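Long-range contacts in exopolyphosphatase-related protein (Archaeoglobus fulgidus, PDB 3LLV), which is of unknown function but carries this Rossmann-type TrkA-N domain, which probably binds NAD(P), in a longer protein whose family is tentatively linked to nucleic acid binding: residues Y9-S14 against L75-D80; T58-Y63 against L88-S93; V71-I76 against D96-V101; F83-L88 against K109-E114; I100-S105 against V121-A126. All coordinates share one frame; numbering follows the deposited sequence. Where two conformers were deposited one is given.

Interaction 1 of 5, residues Y9-S14 against L75-D80; sequences YIVIGS and LITGSD
Thr77 grips the carbonyl O of Ile12 twice. Its backbone N donates to Ile12 O over 2.9 Å, almost in line with the carbonyl bond, and Thr77 OG1 donates to the same Ile12 O, also over 2.9 Å, from a position tilted 34° out of the carbonyl plane. The hydroxyl reaches it because OG1 lies between the backbone N and carbonyl carbon of Thr77 (chi1 73°), a torsion that also turns Thr77 CG2 to within 4.0 Å of Val11 CG1. A water bound 2.8 Å from Gly78 N adds a weak bond to this oxygen. Gly13, with a positive phi of 100°, puts no side chain between the two segments, which stay close here, its CA 4.4 Å from Gly78 N. Upstream the strands pair in parallel: Leu75 N donates to Ile10 O at 2.7 Å and Ile12 N to Leu75 O at 2.8 Å. On the face bearing Val11 and Leu75, Val11 CG2 meets Leu75 CD1 at 4.1 Å, the two side chains crossing at a slant. Ile12 and Ile76 point to the opposite face, where both pack on Ile87 of helix 81-94. Strands 9-12 and 73-76 lie side by side inside the parallel sheet, and the parting of the two segments after Gly13 and Gly78, where the loop after strand 9-12 leads into helix 16-27, is characteristic of the dinucleotide-binding Rossmann fold.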
# COMPACT_ATOMS: atom_id res chain seq x y z
N TYR A 9 0.64 -9.08 4.94
CA TYR A 9 0.70 -7.76 4.29
C TYR A 9 -0.49 -7.55 3.37
O TYR A 9 -0.94 -8.49 2.69
CB TYR A 9 2.02 -7.55 3.53
CG TYR A 9 3.24 -7.60 4.42
CD1 TYR A 9 3.66 -6.48 5.14
CD2 TYR A 9 3.95 -8.80 4.58
CE1 TYR A 9 4.78 -6.54 5.98
CE2 TYR A 9 5.06 -8.87 5.42
CZ TYR A 9 5.46 -7.74 6.12
OH TYR A 9 6.56 -7.82 6.95
N ILE A 10 -1.03 -6.34 3.40
CA ILE A 10 -2.07 -5.94 2.47
C ILE A 10 -1.56 -4.80 1.62
O ILE A 10 -1.14 -3.76 2.13
CB ILE A 10 -3.37 -5.55 3.19
CG1 ILE A 10 -3.93 -6.78 3.91
CG2 ILE A 10 -4.39 -4.98 2.20
CD1 ILE A 10 -5.11 -6.46 4.75
N VAL A 11 -1.58 -5.02 0.30
CA VAL A 11 -1.06 -4.01 -0.64
C VAL A 11 -2.20 -3.38 -1.40
O VAL A 11 -2.84 -4.02 -2.24
CB VAL A 11 -0.03 -4.62 -1.61
CG1 VAL A 11 0.48 -3.55 -2.63
CG2 VAL A 11 1.13 -5.20 -0.85
N ILE A 12 -2.43 -2.10 -1.13
CA ILE A 12 -3.48 -1.34 -1.75
C ILE A 12 -2.85 -0.56 -2.88
O ILE A 12 -1.85 0.15 -2.67
CB ILE A 12 -4.19 -0.41 -0.73
CG1 ILE A 12 -4.86 -1.26 0.37
CG2 ILE A 12 -5.16 0.53 -1.45
CD1 ILE A 12 -5.33 -0.43 1.55
N GLY A 13 -3.43 -0.70 -4.06
CA GLY A 13 -2.90 -0.07 -5.27
C GLY A 13 -2.12 -1.15 -6.01
O GLY A 13 -1.10 -1.65 -5.51
N SER A 14 -2.60 -1.51 -7.18
CA SER A 14 -1.93 -2.53 -7.96
C SER A 14 -1.31 -1.93 -9.21
O SER A 14 -1.33 -2.52 -10.30
CB SER A 14 -2.87 -3.70 -8.25
OG SER A 14 -3.10 -4.42 -7.05
N LEU A 75 0.01 -1.52 3.12
CA LEU A 75 0.87 -0.68 2.28
C LEU A 75 -0.03 0.06 1.29
O LEU A 75 -0.71 -0.54 0.47
CB LEU A 75 1.92 -1.53 1.56
CG LEU A 75 2.71 -2.52 2.42
CD1 LEU A 75 3.77 -3.15 1.53
CD2 LEU A 75 3.35 -1.85 3.64
N ILE A 76 -0.06 1.39 1.41
CA ILE A 76 -0.92 2.20 0.55
C ILE A 76 0.03 2.75 -0.51
O ILE A 76 0.82 3.67 -0.23
CB ILE A 76 -1.66 3.30 1.35
CG1 ILE A 76 -2.59 2.66 2.40
CG2 ILE A 76 -2.47 4.21 0.39
CD1 ILE A 76 -3.14 3.64 3.43
N THR A 77 -0.05 2.20 -1.73
CA THR A 77 1.02 2.39 -2.73
C THR A 77 0.62 3.15 -3.99
O THR A 77 1.45 3.34 -4.88
CB THR A 77 1.62 1.02 -3.20
OG1 THR A 77 0.67 0.37 -4.04
CG2 THR A 77 1.92 0.15 -2.04
N GLY A 78 -0.64 3.58 -4.10
CA GLY A 78 -1.11 4.29 -5.29
C GLY A 78 -0.46 5.65 -5.45
O GLY A 78 0.10 6.21 -4.51
N SER A 79 -0.57 6.20 -6.66
CA SER A 79 0.19 7.41 -6.96
C SER A 79 -0.67 8.69 -6.87
O SER A 79 -0.23 9.77 -7.29
CB SER A 79 0.82 7.25 -8.34
OG SER A 79 -0.20 7.23 -9.32
N ASP A 80 -1.86 8.58 -6.30
CA ASP A 80 -2.78 9.73 -6.16
C ASP A 80 -2.89 10.10 -4.68
O ASP A 80 -3.52 9.38 -3.91
CB ASP A 80 -4.14 9.28 -6.72
CG ASP A 80 -5.22 10.37 -6.69
OD1 ASP A 80 -5.24 11.24 -5.80
OD2 ASP A 80 -6.11 10.31 -7.57
O HOH W 1 -3.11 3.28 -2.88

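Interaction 2 of 5, residues T58-Y63 against L88-S93; sequences TDESFY and LKALRS
Ala90 O accepts a hydrogen bond from Ser93 OG at 2.7 Å, in the one of two Ser93 conformers given, and a weak one from Ser93 N, while the aliphatic part of Glu60 leans on it from the neighbouring helix, with Glu60 CG 3.6 Å from Ala90 O. For the same reason the very close approach of the serine hydroxyl to the Glu60 carboxylate is doubtful. The firmer contact is apolar and packs the short helix 60-65 against helix 81-94, on the Val74 and Ile76 face of the Rossmann sheet. Tyr63 CG lies anti to its carbonyl carbon (chi1 -62°), which carries the ring to helix 81-94. Leu91 CD1 sits over one face as a CH-pi contact, 4.0 Å from the centroid of the Tyr63 ring, and Phe62 CD2 lies over the opposite face. Ala90 CB comes to the ring edge instead, 4.1 Å from Tyr63 CE2, and also meets the backbone just before helix 60-65, 3.4 Å from Thr58 O. A hydrogen bond between Tyr63 OH and Pro57 O anchors the phenol end. No hydrogen bond joins the two segments directly: the tyrosine ring and small aliphatic groups hold the helices together.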
# COMPACT_ATOMS: atom_id res chain seq x y z
N THR A 58 -11.59 2.86 -0.16
CA THR A 58 -12.18 3.86 0.72
C THR A 58 -13.47 3.32 1.38
O THR A 58 -14.11 4.01 2.16
CB THR A 58 -12.42 5.22 -0.01
OG1 THR A 58 -13.51 5.09 -0.92
CG2 THR A 58 -11.20 5.65 -0.77
N ASP A 59 -13.78 2.06 1.12
CA ASP A 59 -14.97 1.42 1.66
C ASP A 59 -14.65 0.82 3.04
O ASP A 59 -13.96 -0.17 3.13
CB ASP A 59 -15.46 0.38 0.61
CG ASP A 59 -16.59 -0.53 1.09
OD1 ASP A 59 -17.17 -0.31 2.18
OD2 ASP A 59 -16.93 -1.47 0.33
N GLU A 60 -15.14 1.46 4.10
CA GLU A 60 -14.92 0.97 5.46
C GLU A 60 -15.42 -0.46 5.67
O GLU A 60 -14.82 -1.23 6.43
CB GLU A 60 -15.57 1.90 6.49
CG GLU A 60 -14.86 3.21 6.64
CD GLU A 60 -15.51 4.13 7.66
OE1 GLU A 60 -16.04 3.63 8.68
OE2 GLU A 60 -15.44 5.36 7.47
N SER A 61 -16.51 -0.84 5.01
CA SER A 61 -17.02 -2.20 5.15
C SER A 61 -16.05 -3.24 4.60
O SER A 61 -16.02 -4.38 5.08
CB SER A 61 -18.38 -2.37 4.48
OG SER A 61 -19.35 -1.53 5.09
N PHE A 62 -15.26 -2.86 3.58
CA PHE A 62 -14.22 -3.76 3.11
C PHE A 62 -13.23 -4.09 4.22
O PHE A 62 -12.92 -5.26 4.47
CB PHE A 62 -13.47 -3.19 1.89
CG PHE A 62 -12.30 -4.03 1.49
CD1 PHE A 62 -12.47 -5.29 0.90
CD2 PHE A 62 -11.03 -3.59 1.75
CE1 PHE A 62 -11.36 -6.06 0.57
CE2 PHE A 62 -9.93 -4.35 1.40
CZ PHE A 62 -10.10 -5.60 0.82
N TYR A 63 -12.77 -3.06 4.93
CA TYR A 63 -11.83 -3.27 6.03
C TYR A 63 -12.43 -4.07 7.17
O TYR A 63 -11.75 -4.89 7.78
CB TYR A 63 -11.23 -1.95 6.54
CG TYR A 63 -10.44 -1.30 5.44
CD1 TYR A 63 -9.34 -1.96 4.85
CD2 TYR A 63 -10.80 -0.05 4.95
CE1 TYR A 63 -8.64 -1.37 3.81
CE2 TYR A 63 -10.09 0.54 3.92
CZ TYR A 63 -9.02 -0.12 3.35
OH TYR A 63 -8.37 0.49 2.30
N LEU A 88 -6.51 6.05 3.70
CA LEU A 88 -5.93 6.00 5.04
C LEU A 88 -7.01 6.35 6.08
O LEU A 88 -7.07 5.73 7.14
CB LEU A 88 -4.77 7.00 5.14
CG LEU A 88 -4.16 7.26 6.53
CD1 LEU A 88 -3.61 5.94 7.12
CD2 LEU A 88 -3.05 8.32 6.45
N LYS A 89 -7.85 7.35 5.79
CA LYS A 89 -8.90 7.74 6.74
C LYS A 89 -9.95 6.64 6.90
O LYS A 89 -10.42 6.42 8.02
CB LYS A 89 -9.54 9.05 6.28
CG LYS A 89 -8.61 10.26 6.56
CD LYS A 89 -9.18 11.58 6.03
CE LYS A 89 -8.20 12.71 6.26
NZ LYS A 89 -8.63 14.00 5.67
N ALA A 90 -10.33 5.99 5.79
CA ALA A 90 -11.26 4.85 5.83
C ALA A 90 -10.69 3.72 6.69
O ALA A 90 -11.37 3.17 7.58
CB ALA A 90 -11.58 4.32 4.39
N LEU A 91 -9.43 3.38 6.42
CA LEU A 91 -8.73 2.37 7.18
C LEU A 91 -8.74 2.71 8.66
O LEU A 91 -9.13 1.88 9.48
CB LEU A 91 -7.28 2.21 6.67
CG LEU A 91 -6.47 1.15 7.41
CD1 LEU A 91 -7.07 -0.26 7.28
CD2 LEU A 91 -4.99 1.17 6.94
N ARG A 92 -8.33 3.93 8.98
CA ARG A 92 -8.22 4.37 10.38
C ARG A 92 -9.54 4.45 11.16
O ARG A 92 -9.56 4.36 12.41
CB ARG A 92 -7.41 5.67 10.44
CG ARG A 92 -5.94 5.42 10.26
CD ARG A 92 -5.31 4.94 11.59
NE ARG A 92 -3.91 4.55 11.36
CZ ARG A 92 -3.51 3.33 11.00
NH1 ARG A 92 -4.37 2.34 10.80
NH2 ARG A 92 -2.23 3.11 10.76
N SER A 93 -10.64 4.62 10.42
CA SER A 93 -11.97 4.62 11.02
C SER A 93 -12.33 3.22 11.54
O SER A 93 -13.20 3.08 12.39
CB SER A 93 -13.02 5.10 10.03
OG SER A 93 -13.36 4.07 9.12

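Interaction 3 of 5, residues V71-I76 against D96-V101; sequences VSAVLI and DVYAIV
Ile76 and Val101 lie side by side on one face of the sheet and point the same way, with both valine branches in use: Val101 CG2 is 3.8 Å from Ile76 CD1, and Val101 CG1 is 3.9 Å from Ile76 CB. Val74 and Ala99 occupy the same face, and further back Val97 inserts between two other valines. Its CG1 lies between the backbone N and carbonyl carbon (chi1 58°). In that rotation the branches part, Val97 CG1 meeting Val74 CG2 at 3.7 Å and Val97 CG2 meeting Val71 CG1 at 3.8 Å. Val74 and Val97 cross at about a right angle, and Leu91 of helix 81-94 closes over Val97. This side is tightly packed and largely buried, Val71 at its end being partly exposed. The other face is looser and partly open to solvent. There Leu75 and Ile100 run alongside each other, touching through Leu75 CD2 and Ile100 CD1 at 4.0 Å, and the Tyr98 ring takes Ala73 CB at its edge. Near the exposed Ser72, the contact narrows to Tyr98 CB against Ser72 O at 3.4 Å. Between the two faces the backbones are joined by three nearly straight hydrogen bonds: Val74 N donates to Tyr98 O at 2.8 Å, Ile100 N to Val74 O at 3.0 Å, and Ile76 N to Ile100 O. The segments of strands 73-76 and 99-103 run 16° from parallel, and helix 81-94 connects them across the Val74 and Ile76 face: a beta-alpha-beta crossover, the repeating unit of the Rossmann fold.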
# COMPACT_ATOMS: atom_id res chain seq x y z
N VAL A 71 -2.30 -8.80 10.81
CA VAL A 71 -1.55 -8.13 9.75
C VAL A 71 -0.33 -7.34 10.27
O VAL A 71 -0.43 -6.68 11.23
CB VAL A 71 -2.47 -7.20 8.98
CG1 VAL A 71 -1.70 -6.35 8.02
CG2 VAL A 71 -3.46 -7.94 8.24
N SER A 72 0.79 -7.41 9.58
CA SER A 72 2.00 -6.66 9.95
C SER A 72 1.95 -5.23 9.46
O SER A 72 2.27 -4.29 10.21
CB SER A 72 3.27 -7.35 9.44
OG SER A 72 3.36 -8.65 9.97
N ALA A 73 1.55 -5.05 8.20
CA ALA A 73 1.38 -3.72 7.66
C ALA A 73 0.43 -3.69 6.48
O ALA A 73 0.33 -4.67 5.71
CB ALA A 73 2.75 -3.08 7.28
N VAL A 74 -0.28 -2.56 6.36
CA VAL A 74 -1.04 -2.24 5.19
C VAL A 74 -0.20 -1.24 4.41
O VAL A 74 0.23 -0.23 4.96
CB VAL A 74 -2.40 -1.62 5.58
CG1 VAL A 74 -3.14 -1.08 4.33
CG2 VAL A 74 -3.26 -2.65 6.33
N LEU A 75 0.01 -1.52 3.12
CA LEU A 75 0.87 -0.68 2.28
C LEU A 75 -0.03 0.06 1.29
O LEU A 75 -0.71 -0.54 0.47
CB LEU A 75 1.92 -1.53 1.56
CG LEU A 75 2.71 -2.52 2.42
CD1 LEU A 75 3.77 -3.15 1.53
CD2 LEU A 75 3.35 -1.85 3.64
N ILE A 76 -0.06 1.39 1.41
CA ILE A 76 -0.92 2.20 0.55
C ILE A 76 0.03 2.75 -0.51
O ILE A 76 0.82 3.67 -0.23
CB ILE A 76 -1.66 3.30 1.35
CG1 ILE A 76 -2.59 2.66 2.40
CG2 ILE A 76 -2.47 4.21 0.39
CD1 ILE A 76 -3.14 3.64 3.43
N ASP A 96 -6.40 0.33 13.83
CA ASP A 96 -5.09 0.95 14.02
C ASP A 96 -3.93 0.20 13.33
O ASP A 96 -2.75 0.51 13.57
CB ASP A 96 -4.80 1.18 15.52
CG ASP A 96 -4.48 -0.11 16.26
OD1 ASP A 96 -4.56 -1.21 15.66
OD2 ASP A 96 -4.17 -0.02 17.48
N VAL A 97 -4.27 -0.77 12.47
CA VAL A 97 -3.25 -1.60 11.85
C VAL A 97 -2.12 -0.74 11.24
O VAL A 97 -2.39 0.29 10.60
CB VAL A 97 -3.85 -2.58 10.81
CG1 VAL A 97 -4.62 -1.81 9.69
CG2 VAL A 97 -2.74 -3.49 10.24
N TYR A 98 -0.87 -1.14 11.45
CA TYR A 98 0.25 -0.35 10.97
C TYR A 98 0.14 -0.08 9.46
O TYR A 98 -0.13 -1.01 8.69
CB TYR A 98 1.51 -1.13 11.27
CG TYR A 98 2.78 -0.36 11.19
CD1 TYR A 98 3.32 0.26 12.31
CD2 TYR A 98 3.48 -0.26 9.98
CE1 TYR A 98 4.50 0.96 12.25
CE2 TYR A 98 4.70 0.43 9.92
CZ TYR A 98 5.19 1.04 11.06
OH TYR A 98 6.39 1.75 11.01
N ALA A 99 0.31 1.19 9.06
CA ALA A 99 0.16 1.58 7.65
C ALA A 99 1.35 2.38 7.17
O ALA A 99 1.85 3.27 7.89
CB ALA A 99 -1.12 2.36 7.42
N ILE A 100 1.84 2.04 5.98
CA ILE A 100 2.93 2.81 5.36
C ILE A 100 2.33 3.35 4.09
O ILE A 100 1.75 2.61 3.30
CB ILE A 100 4.12 1.93 5.02
CG1 ILE A 100 4.64 1.20 6.27
CG2 ILE A 100 5.22 2.80 4.34
CD1 ILE A 100 5.79 0.24 5.98
N VAL A 101 2.44 4.67 3.90
CA VAL A 101 1.69 5.32 2.84
C VAL A 101 2.61 6.09 1.92
O VAL A 101 3.45 6.84 2.39
CB VAL A 101 0.65 6.27 3.44
CG1 VAL A 101 -0.31 6.76 2.37
CG2 VAL A 101 -0.09 5.57 4.58

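Interaction 4 of 5, residues F83-L88 against K109-E114; sequences FNLKIL and KEEFEE
Asn84 begins the contact between helices 81-94 and 109-114, two nearly parallel helices that flank the same face of the Rossmann sheet; the segment axes lie 10.5 Å apart and 14° from parallel. The ring of Phe112 bridges that gap. At Asn84 the ring arrives edge-on to the backbone, with Phe112 CE1 3.8 Å from Asn84 C, and Asn84 CB borders the same corner. The amide is directed elsewhere: Asn84 ND2 donates to Arg102 O and to Gly78 O, tying the helix to strand 99-103 and to the loop after strand 73-76. Leu85 follows and makes the largest share of the contact on its side. Its CG lies anti to the backbone N (chi1 -174°), and this spreads the isobutyl group over the ring, so that Leu85 CD1 stands above the middle of one face, 3.9 Å from the centroid of the Phe112 ring and only 8° off the normal. The nearer part of the side chain meets the rim, Leu85 CB lying 3.7 Å from Phe112 CZ. The second branch turns to Glu111, crossing it at about a right angle with Leu85 CD2 3.9 Å from Glu111 CD, so a methyl lies against the carboxylate without any polar bond. Phe112 also rests on Val101 and Val103 of strand 99-103, so the ring sits between the two helices and on the sheet. One turn on, Leu88 approaches the ring obliquely and touches the other helix's backbone as well: Leu88 CD2 is 4.0 Å from Phe112 CD1 and 3.5 Å from Phe112 O.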
# COMPACT_ATOMS: atom_id res chain seq x y z
N PHE A 83 -6.46 10.45 -3.11
CA PHE A 83 -7.06 9.13 -2.95
C PHE A 83 -6.45 8.36 -1.80
O PHE A 83 -7.18 7.74 -1.00
CB PHE A 83 -6.99 8.32 -4.26
CG PHE A 83 -7.95 7.17 -4.31
CD1 PHE A 83 -9.32 7.37 -4.10
CD2 PHE A 83 -7.51 5.88 -4.60
CE1 PHE A 83 -10.21 6.31 -4.15
CE2 PHE A 83 -8.40 4.80 -4.65
CZ PHE A 83 -9.75 5.02 -4.43
N ASN A 84 -5.13 8.42 -1.67
CA ASN A 84 -4.43 7.73 -0.58
C ASN A 84 -4.86 8.25 0.79
O ASN A 84 -4.95 7.50 1.74
CB ASN A 84 -2.91 7.86 -0.74
CG ASN A 84 -2.36 6.97 -1.84
OD1 ASN A 84 -3.10 6.27 -2.54
ND2 ASN A 84 -1.04 7.01 -2.01
N LEU A 85 -5.16 9.55 0.88
CA LEU A 85 -5.56 10.13 2.16
C LEU A 85 -6.94 9.60 2.52
O LEU A 85 -7.21 9.23 3.67
CB LEU A 85 -5.53 11.68 2.09
CG LEU A 85 -5.79 12.40 3.40
CD1 LEU A 85 -4.66 12.10 4.42
CD2 LEU A 85 -5.84 13.90 3.15
N LYS A 86 -7.82 9.52 1.51
CA LYS A 86 -9.15 8.95 1.71
C LYS A 86 -9.07 7.49 2.14
O LYS A 86 -9.83 7.06 3.04
CB LYS A 86 -9.98 9.10 0.44
CG LYS A 86 -10.52 10.49 0.24
CD LYS A 86 -11.26 10.56 -1.09
CE LYS A 86 -12.25 11.71 -1.13
NZ LYS A 86 -11.60 13.02 -0.89
N ILE A 87 -8.13 6.75 1.54
CA ILE A 87 -7.95 5.35 1.89
C ILE A 87 -7.49 5.22 3.33
O ILE A 87 -8.04 4.43 4.13
CB ILE A 87 -6.91 4.67 0.96
CG1 ILE A 87 -7.47 4.56 -0.47
CG2 ILE A 87 -6.46 3.35 1.54
CD1 ILE A 87 -6.41 4.23 -1.49
N LEU A 88 -6.51 6.05 3.70
CA LEU A 88 -5.93 6.00 5.04
C LEU A 88 -7.01 6.35 6.08
O LEU A 88 -7.07 5.73 7.14
CB LEU A 88 -4.77 7.00 5.14
CG LEU A 88 -4.16 7.26 6.53
CD1 LEU A 88 -3.61 5.94 7.12
CD2 LEU A 88 -3.05 8.32 6.45
N LYS A 109 3.04 15.68 3.67
CA LYS A 109 3.52 14.64 4.59
C LYS A 109 2.80 14.75 5.96
O LYS A 109 2.32 13.75 6.50
CB LYS A 109 5.05 14.67 4.74
CG LYS A 109 5.62 13.55 5.61
CD LYS A 109 7.14 13.63 5.71
CE LYS A 109 7.69 12.78 6.86
NZ LYS A 109 9.16 12.92 7.05
N GLU A 110 2.74 15.97 6.49
CA GLU A 110 2.20 16.20 7.82
C GLU A 110 0.75 15.77 7.95
O GLU A 110 0.38 15.11 8.92
CB GLU A 110 2.36 17.66 8.25
CG GLU A 110 1.87 17.95 9.68
CD GLU A 110 2.58 17.11 10.76
OE1 GLU A 110 3.69 16.59 10.50
OE2 GLU A 110 2.02 16.97 11.88
N GLU A 111 -0.07 16.13 6.95
CA GLU A 111 -1.48 15.72 6.99
C GLU A 111 -1.66 14.20 6.95
O GLU A 111 -2.59 13.67 7.57
CB GLU A 111 -2.32 16.42 5.92
CG GLU A 111 -2.13 15.92 4.52
CD GLU A 111 -3.03 16.62 3.50
OE1 GLU A 111 -2.86 16.36 2.30
OE2 GLU A 111 -3.90 17.43 3.90
N PHE A 112 -0.76 13.48 6.26
CA PHE A 112 -0.81 12.02 6.29
C PHE A 112 -0.43 11.48 7.67
O PHE A 112 -1.07 10.55 8.19
CB PHE A 112 0.05 11.41 5.18
CG PHE A 112 -0.63 11.38 3.83
CD1 PHE A 112 -1.32 10.24 3.42
CD2 PHE A 112 -0.63 12.50 3.02
CE1 PHE A 112 -1.97 10.22 2.20
CE2 PHE A 112 -1.27 12.50 1.80
CZ PHE A 112 -1.95 11.34 1.38
N GLU A 113 0.58 12.08 8.28
CA GLU A 113 0.94 11.71 9.64
C GLU A 113 -0.21 11.97 10.60
O GLU A 113 -0.58 11.10 11.39
CB GLU A 113 2.27 12.39 10.07
CG GLU A 113 3.41 11.87 9.18
CD GLU A 113 4.77 12.37 9.57
OE1 GLU A 113 4.84 13.37 10.30
OE2 GLU A 113 5.76 11.75 9.14
N GLU A 114 -0.83 13.15 10.48
CA GLU A 114 -1.99 13.53 11.32
C GLU A 114 -3.19 12.59 11.15
O GLU A 114 -3.94 12.33 12.11
CB GLU A 114 -2.38 14.98 11.05
CG GLU A 114 -1.36 15.97 11.57
CD GLU A 114 -1.60 17.42 11.11
OE1 GLU A 114 -0.97 18.33 11.70
OE2 GLU A 114 -2.38 17.65 10.16

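Interaction 5 of 5, residues I100-S105 against V121-A126; sequences IVRVSS and VLVADA. With PO4 (phosphate ion), chain B.
Backbone hydrogen bonds join Val101 and Val103 to the neighbouring strand 119-122 and the start of helix 123-137. Val121 N donates to Val101 O at 2.8 Å and Val103 N to Val121 O at 2.9 Å. Val123 N, in the first turn of the following helix, donates to Val103 O at 2.9 Å, so the strand pairing runs on into that helix. Apolar contacts lie on both faces. Ile100 CG2 meets Val121 CG2 at 3.7 Å on the partly exposed face. On the buried one Val103 and Leu122 lie side by side, Val103 CG1 3.8 Å from Leu122 CD2, near Phe112 and Lys109 of helix 109-114. Strands 99-103 and 119-122 are the last two of the parallel Rossmann sheet, joined by helix 109-114 in a beta-alpha-beta unit, and 119-122 forms its edge within this chain. The charged contact belongs to Arg102. With CG anti to the backbone N (chi1 178°) and the chain extended to NE, it runs past Val123, whose CG2 is 3.5 Å from Arg102 NE. Its guanidinium holds a phosphate ion, probably from the crystallisation liquor, by two hydrogen bonds: Arg102 NH1 to phosphate O1 at 2.6 Å, that oxygen lying in the guanidinium plane, and Arg102 NH2 to phosphate O2 at 2.7 Å. Arg102 NH1 also donates to Thr77 O, and the phosphate is also hydrogen-bonded to Ala17 N, near the start of helix 16-27.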
# COMPACT_ATOMS: atom_id res chain seq x y z
N ILE A 100 1.84 2.04 5.98
CA ILE A 100 2.93 2.81 5.36
C ILE A 100 2.33 3.35 4.09
O ILE A 100 1.75 2.61 3.30
CB ILE A 100 4.12 1.93 5.02
CG1 ILE A 100 4.64 1.20 6.27
CG2 ILE A 100 5.22 2.80 4.34
CD1 ILE A 100 5.79 0.24 5.98
N VAL A 101 2.44 4.67 3.90
CA VAL A 101 1.69 5.32 2.84
C VAL A 101 2.61 6.09 1.92
O VAL A 101 3.45 6.84 2.39
CB VAL A 101 0.65 6.27 3.44
CG1 VAL A 101 -0.31 6.76 2.37
CG2 VAL A 101 -0.09 5.57 4.58
N ARG A 102 2.43 5.88 0.61
CA ARG A 102 3.11 6.66 -0.43
C ARG A 102 2.50 8.06 -0.62
O ARG A 102 1.28 8.23 -0.74
CB ARG A 102 3.04 5.86 -1.74
CG ARG A 102 3.67 6.58 -2.91
CD ARG A 102 3.34 5.79 -4.18
NE ARG A 102 3.84 6.45 -5.36
CZ ARG A 102 4.04 5.84 -6.52
NH1 ARG A 102 3.79 4.52 -6.63
NH2 ARG A 102 4.50 6.54 -7.56
N VAL A 103 3.36 9.08 -0.59
CA VAL A 103 2.93 10.47 -0.74
C VAL A 103 3.82 11.10 -1.80
O VAL A 103 5.04 10.98 -1.74
CB VAL A 103 3.02 11.20 0.61
CG1 VAL A 103 2.74 12.72 0.48
CG2 VAL A 103 2.05 10.56 1.60
N SER A 104 3.22 11.77 -2.78
CA SER A 104 3.98 12.40 -3.85
C SER A 104 4.41 13.83 -3.53
O SER A 104 5.47 14.29 -3.97
CB SER A 104 3.24 12.30 -5.20
OG SER A 104 2.24 13.30 -5.36
N SER A 105 3.59 14.55 -2.76
CA SER A 105 3.80 15.97 -2.49
C SER A 105 4.41 16.14 -1.10
O SER A 105 3.74 15.86 -0.11
CB SER A 105 2.43 16.65 -2.54
OG SER A 105 2.53 18.06 -2.46
N VAL A 121 6.18 7.22 2.88
CA VAL A 121 7.23 7.09 1.87
C VAL A 121 7.00 8.24 0.89
O VAL A 121 6.05 8.20 0.11
CB VAL A 121 7.14 5.74 1.16
CG1 VAL A 121 8.01 5.70 -0.12
CG2 VAL A 121 7.55 4.61 2.11
N LEU A 122 7.82 9.26 0.98
CA LEU A 122 7.74 10.34 0.03
C LEU A 122 8.43 9.93 -1.24
O LEU A 122 9.52 9.54 -1.19
CB LEU A 122 8.45 11.58 0.56
CG LEU A 122 7.70 12.44 1.56
CD1 LEU A 122 8.61 13.57 2.05
CD2 LEU A 122 6.50 13.02 0.95
N VAL A 123 7.78 10.12 -2.37
CA VAL A 123 8.34 9.67 -3.65
C VAL A 123 9.71 10.32 -3.88
O VAL A 123 10.67 9.63 -4.24
CB VAL A 123 7.36 9.90 -4.80
CG1 VAL A 123 8.01 9.55 -6.16
CG2 VAL A 123 6.17 8.97 -4.57
N ALA A 124 9.82 11.61 -3.58
CA ALA A 124 11.07 12.33 -3.83
C ALA A 124 12.20 11.76 -2.99
O ALA A 124 13.32 11.65 -3.46
CB ALA A 124 10.92 13.81 -3.56
N ASP A 125 11.91 11.42 -1.73
CA ASP A 125 12.91 10.76 -0.87
C ASP A 125 13.35 9.39 -1.41
O ASP A 125 14.54 9.06 -1.39
CB ASP A 125 12.37 10.55 0.56
CG ASP A 125 12.34 11.80 1.39
OD1 ASP A 125 12.84 12.87 0.95
OD2 ASP A 125 11.79 11.72 2.52
N ALA A 126 12.37 8.59 -1.85
CA ALA A 126 12.64 7.27 -2.42
C ALA A 126 13.52 7.37 -3.67
O ALA A 126 14.48 6.62 -3.85
CB ALA A 126 11.30 6.56 -2.71
P PO4 B . 3.83 3.74 -10.00
O1 PO4 B . 3.95 2.94 -8.74
O2 PO4 B . 3.75 5.22 -9.76
O3 PO4 B . 4.99 3.45 -10.92
O4 PO4 B . 2.54 3.33 -10.68
O HOH W 2 7.81 13.79 -3.49

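How the interactions relate
Interactions 1, 3 and 5 step across one parallel sheet: strand 73-76 is shared by interactions 1 and 3, with centres 10 Å apart, and strand 99-103 by interactions 3 and 5. Interactions 2 and 4 lie over one of its faces and share helix 81-94 through Leu88. Asn84 ND2 of interaction 4 is 2.9 Å from both Gly78 O and Arg102 O, of interactions 1 and 5. The phosphate of interaction 5 lies near the C-terminal ends of the strands, where interaction 1 supplies Thr77 O to Arg102, consistent with an anion position in a nucleotide pocket. Interaction 2 touches interactions 1, 3 and 4; its centre lies about 21 Å from that of interaction 5.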